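PDB 6IEW: fusion protein of Nuclear RNA export factor 2 and Protein panoramix from Drosophila melanogaster, which takes part, with Panoramix, Piwi and Nxt1, in co-transcriptional transposon silencing in the ovary, here as the Nxf2 UBA domain fused to the Panoramix segment that binds it. Local coordinates for residues 28-33 with 38-43; 23-28 with 51-56. All coordinates share one frame; numbering follows the deposited sequence. Where two conformers were deposited one is given.

Interaction 1 of 2, residues 28-33 with 38-43; sequences SIVEEA and ERALKL
Ala33, just past the end of helix 23-32, meets Ala40 of helix 37-49 in the Nxf2 part. Their CA atoms lie 5.1 Å apart, and the methyl of Ala33 settles on the backbone of the facing helix, with Ala33 CB 3.6 Å from Ala40 N. The two methyls also touch, Ala33 CB to Ala40 CB 3.9 Å, where the end of one helix nears the start of the next.

The apolar packing spreads from this point. Ile29 CG2, anti to its own backbone N, comes to the oxygen end of the Ala40 carbonyl, 3.4 Å from Ala40 O, and also touches the side chain of Leu43. Leu43, with CG anti to the backbone N (chi1 -180°), places CD2 within 3.7 Å of Ile29 O and against the Ala33 methyl. Val30 adds a looser touch through CG2 on Ala40 CB. Phe15 of helix 4-19 packs on Ile29, Val30 and Ala40 and so continues the core.

Polar groups border the packing. The extended chain of Glu32 runs at about a right angle to Leu43 and lays CB, CG and CD along CD2, while its OE1 makes a salt bridge to Lys47. Arg39, bent at chi3, returns NH2 to Ala33 O, 3.0 Å away, in a weak hydrogen bond with an N-H...O angle of only 130°; the carbonyl lies obliquely to the guanidinium.

With segment axes 8.6 Å apart and inclined at 125°, this is the packing of two consecutive helices in the compact three-helix bundle of a UBA-type fold, as expected of a TAP-C domain.

Interaction 2 of 2, residues 23-28 with 51-56; sequences STWVTS and HEIPDL
Trp25 joins helix 23-32 to the segment 51-56, both in the Nxf2 part, and every direct contact between the two is made by its indole. CB leaves the helix in the direction of the loop. Chi1 of -94° is displaced from the usual staggered value, and with chi2 also near -94° the ring is carried out to meet Ile53, Pro54 and Leu56.

On the five-membered ring, Trp25 CD1 meets the terminal CD1 of Ile53 at 4.0 Å, the two side chains sliding past each other in opposite directions. Next round the ring, Trp25 NE1 donates to a water O 2.9 Å away that sits at the indole edge, in the ring plane. This water O in turn donates to Glu52 O at 2.8 Å, so one solvent molecule joins helix to loop.

The six-membered ring makes the closer apolar contacts. Trp25 CZ2 lies 3.5 Å from both CG and CD of Pro54, whose ring crosses the indole obliquely, and CE2 also touches Pro54 CD. Farther round, Trp25 CZ3 is 3.6 Å from Leu56 CD1, a methyl that also reaches CH2; the leucine crosses the indole at about a right angle.

His51, with positive phi, is the C-prime residue of the Schellman motif that ends helix 37-49. The tryptophan thus packs on the chain just beyond that helix stop, joining the C-terminal end of the UBA-type TAP-C domain to helix 23-32.

In the fold
Interactions 1 and 2 use successive parts of helix 23-32, sharing Ser28, and show how one short helix can serve a core and a surface together. Interaction 1 is the more buried, a contact between helices consecutive in the chain made chiefly of aliphatic groups, with charged chains at its border. Interaction 2 joins helix to loop over a longer sequence separation, nearer the surface, and relies on one aromatic ring and a bridging water. Along the chain the first is nested within the second. They meet where Ile29 CD1 packs on Ile53 CD1, 3.9 Å apart. Helix 70-93, from the Panoramix part of the engineered fusion, touches Leu41, whose CB points away from segment 28-33, and its Arg74 makes a salt bridge with Asp55.

Interaction 1 of 2, residues 28-33 with 38-43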
# COMPACT_ATOMS: atom_id res chain seq x y z
N SER A 28 -6.48 -5.82 4.46
CA SER A 28 -7.73 -5.06 4.43
C SER A 28 -7.88 -4.28 3.13
O SER A 28 -8.91 -4.34 2.45
CB SER A 28 -7.77 -4.11 5.63
OG SER A 28 -8.87 -3.23 5.55
N ILE A 29 -6.83 -3.54 2.74
CA ILE A 29 -6.94 -2.65 1.59
C ILE A 29 -6.91 -3.43 0.29
O ILE A 29 -7.71 -3.16 -0.62
CB ILE A 29 -5.85 -1.57 1.66
CG1 ILE A 29 -6.06 -0.69 2.90
CG2 ILE A 29 -5.85 -0.72 0.39
CD1 ILE A 29 -4.90 0.24 3.20
N VAL A 30 -6.01 -4.41 0.17
CA VAL A 30 -5.90 -5.17 -1.07
C VAL A 30 -7.18 -5.95 -1.34
O VAL A 30 -7.68 -6.00 -2.47
CB VAL A 30 -4.65 -6.07 -1.03
CG1 VAL A 30 -4.68 -7.10 -2.16
CG2 VAL A 30 -3.39 -5.22 -1.11
N GLU A 31 -7.75 -6.57 -0.30
CA GLU A 31 -8.99 -7.32 -0.49
C GLU A 31 -10.15 -6.40 -0.84
O GLU A 31 -10.97 -6.73 -1.70
CB GLU A 31 -9.30 -8.18 0.73
CG GLU A 31 -8.34 -9.35 0.90
CD GLU A 31 -8.78 -10.34 1.98
OE1 GLU A 31 -9.68 -10.01 2.77
OE2 GLU A 31 -8.20 -11.45 2.02
N GLU A 32 -10.22 -5.23 -0.20
CA GLU A 32 -11.30 -4.30 -0.50
C GLU A 32 -11.21 -3.78 -1.93
O GLU A 32 -12.23 -3.48 -2.55
CB GLU A 32 -11.31 -3.15 0.51
CG GLU A 32 -12.50 -2.19 0.37
CD GLU A 32 -12.48 -1.08 1.41
OE1 GLU A 32 -11.97 -1.31 2.53
OE2 GLU A 32 -12.98 0.02 1.10
N ALA A 33 -9.99 -3.67 -2.47
CA ALA A 33 -9.77 -3.21 -3.83
C ALA A 33 -9.83 -4.35 -4.84
O ALA A 33 -9.47 -4.15 -6.01
CB ALA A 33 -8.44 -2.47 -3.94
N GLU A 38 -3.19 -1.04 -8.58
CA GLU A 38 -3.43 0.39 -8.73
C GLU A 38 -4.62 0.84 -7.89
O GLU A 38 -4.55 1.86 -7.20
CB GLU A 38 -3.64 0.73 -10.21
CG GLU A 38 -3.89 2.20 -10.47
CD GLU A 38 -4.14 2.49 -11.93
OE1 GLU A 38 -4.44 1.53 -12.67
OE2 GLU A 38 -4.02 3.66 -12.33
N ARG A 39 -5.72 0.09 -7.93
CA ARG A 39 -6.88 0.48 -7.14
C ARG A 39 -6.57 0.44 -5.65
O ARG A 39 -7.08 1.27 -4.88
CB ARG A 39 -8.09 -0.41 -7.48
CG ARG A 39 -8.63 -0.17 -8.87
CD ARG A 39 -10.09 -0.59 -8.99
NE ARG A 39 -10.31 -1.98 -8.58
CZ ARG A 39 -10.13 -3.03 -9.37
NH1 ARG A 39 -9.72 -2.86 -10.62
NH2 ARG A 39 -10.35 -4.25 -8.92
N ALA A 40 -5.74 -0.51 -5.22
CA ALA A 40 -5.38 -0.58 -3.80
C ALA A 40 -4.57 0.63 -3.37
O ALA A 40 -4.79 1.17 -2.27
CB ALA A 40 -4.61 -1.88 -3.52
N LEU A 41 -3.64 1.09 -4.21
CA LEU A 41 -2.88 2.29 -3.87
C LEU A 41 -3.79 3.50 -3.76
O LEU A 41 -3.69 4.29 -2.81
CB LEU A 41 -1.78 2.53 -4.91
CG LEU A 41 -0.69 1.46 -4.96
CD1 LEU A 41 0.25 1.72 -6.12
CD2 LEU A 41 0.08 1.40 -3.65
N LYS A 42 -4.71 3.66 -4.71
CA LYS A 42 -5.67 4.76 -4.64
C LYS A 42 -6.54 4.66 -3.40
O LYS A 42 -6.84 5.68 -2.76
CB LYS A 42 -6.55 4.78 -5.89
CG LYS A 42 -5.82 5.10 -7.18
CD LYS A 42 -6.80 5.11 -8.34
CE LYS A 42 -6.10 5.47 -9.64
NZ LYS A 42 -7.04 5.45 -10.79
N LEU A 43 -6.96 3.45 -3.06
CA LEU A 43 -7.79 3.26 -1.88
C LEU A 43 -7.03 3.60 -0.60
O LEU A 43 -7.59 4.21 0.32
CB LEU A 43 -8.31 1.82 -1.84
CG LEU A 43 -9.21 1.46 -0.67
CD1 LEU A 43 -10.43 2.37 -0.61
CD2 LEU A 43 -9.63 -0.00 -0.75

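Interaction 2 of 2, residues 23-28 with 51-56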
# COMPACT_ATOMS: atom_id res chain seq x y z
N SER A 23 0.99 -6.04 7.70
CA SER A 23 0.20 -7.01 6.94
C SER A 23 -1.29 -6.87 7.21
O SER A 23 -2.10 -7.10 6.31
CB SER A 23 0.67 -8.43 7.25
OG SER A 23 0.22 -8.85 8.53
N THR A 24 -1.67 -6.49 8.43
CA THR A 24 -3.08 -6.35 8.78
C THR A 24 -3.79 -5.38 7.85
O THR A 24 -4.91 -5.66 7.38
CB THR A 24 -3.20 -5.87 10.23
OG1 THR A 24 -2.35 -6.66 11.06
CG2 THR A 24 -4.64 -6.00 10.71
N TRP A 25 -3.17 -4.23 7.57
CA TRP A 25 -3.82 -3.28 6.69
C TRP A 25 -3.58 -3.59 5.22
O TRP A 25 -4.39 -3.19 4.37
CB TRP A 25 -3.46 -1.84 7.05
CG TRP A 25 -4.47 -1.25 7.96
CD1 TRP A 25 -5.56 -0.51 7.61
CD2 TRP A 25 -4.54 -1.42 9.38
NE1 TRP A 25 -6.29 -0.18 8.73
CE2 TRP A 25 -5.69 -0.74 9.83
CE3 TRP A 25 -3.74 -2.08 10.32
CZ2 TRP A 25 -6.04 -0.68 11.17
CZ3 TRP A 25 -4.09 -2.03 11.65
CH2 TRP A 25 -5.24 -1.34 12.07
N VAL A 26 -2.49 -4.30 4.91
CA VAL A 26 -2.29 -4.79 3.55
C VAL A 26 -3.45 -5.69 3.14
O VAL A 26 -4.04 -5.51 2.07
CB VAL A 26 -0.93 -5.50 3.44
CG1 VAL A 26 -0.78 -6.17 2.08
CG2 VAL A 26 0.20 -4.52 3.69
N THR A 27 -3.80 -6.65 3.99
CA THR A 27 -4.93 -7.53 3.69
C THR A 27 -6.22 -6.74 3.53
O THR A 27 -6.96 -6.94 2.56
CB THR A 27 -5.10 -8.55 4.81
OG1 THR A 27 -3.92 -9.35 4.93
CG2 THR A 27 -6.30 -9.46 4.54
N SER A 28 -6.48 -5.82 4.46
CA SER A 28 -7.73 -5.06 4.43
C SER A 28 -7.88 -4.28 3.13
O SER A 28 -8.91 -4.34 2.45
CB SER A 28 -7.77 -4.11 5.63
OG SER A 28 -8.87 -3.23 5.55
N HIS A 51 -8.68 9.75 7.53
CA HIS A 51 -8.31 9.40 8.90
C HIS A 51 -8.72 7.98 9.27
O HIS A 51 -9.07 7.69 10.42
CB HIS A 51 -8.80 10.43 9.92
CG HIS A 51 -8.21 11.78 9.70
ND1 HIS A 51 -6.85 12.02 9.74
CD2 HIS A 51 -8.79 12.98 9.43
CE1 HIS A 51 -6.62 13.29 9.50
NE2 HIS A 51 -7.78 13.90 9.31
N GLU A 52 -8.66 7.07 8.30
CA GLU A 52 -9.00 5.67 8.52
C GLU A 52 -7.77 4.76 8.60
O GLU A 52 -7.93 3.55 8.76
CB GLU A 52 -9.97 5.18 7.44
CG GLU A 52 -11.38 5.73 7.60
CD GLU A 52 -12.22 5.60 6.35
OE1 GLU A 52 -11.73 5.03 5.35
OE2 GLU A 52 -13.37 6.09 6.35
N ILE A 53 -6.57 5.32 8.51
CA ILE A 53 -5.34 4.54 8.64
C ILE A 53 -4.67 4.91 9.96
O ILE A 53 -4.06 5.99 10.07
CB ILE A 53 -4.38 4.77 7.46
CG1 ILE A 53 -5.09 4.51 6.13
CG2 ILE A 53 -3.15 3.88 7.59
CD1 ILE A 53 -5.47 3.06 5.90
N PRO A 54 -4.74 4.06 10.98
CA PRO A 54 -4.11 4.39 12.27
C PRO A 54 -2.60 4.53 12.13
O PRO A 54 -1.98 3.94 11.24
CB PRO A 54 -4.46 3.20 13.16
CG PRO A 54 -5.67 2.58 12.51
CD PRO A 54 -5.47 2.78 11.04
N ASP A 55 -2.01 5.31 13.04
CA ASP A 55 -0.56 5.40 13.13
C ASP A 55 0.08 4.01 13.19
O ASP A 55 1.10 3.76 12.54
CB ASP A 55 -0.15 6.17 14.39
CG ASP A 55 -0.18 7.67 14.21
OD1 ASP A 55 -0.66 8.16 13.16
OD2 ASP A 55 0.27 8.38 15.14
N LEU A 56 -0.51 3.09 13.96
CA LEU A 56 0.10 1.78 14.14
C LEU A 56 0.07 0.93 12.87
O LEU A 56 0.70 -0.13 12.85
CB LEU A 56 -0.54 1.02 15.31
CG LEU A 56 -2.04 0.68 15.34
CD1 LEU A 56 -2.41 -0.43 14.36
CD2 LEU A 56 -2.43 0.27 16.75
O HOH W 1 -8.83 1.00 8.19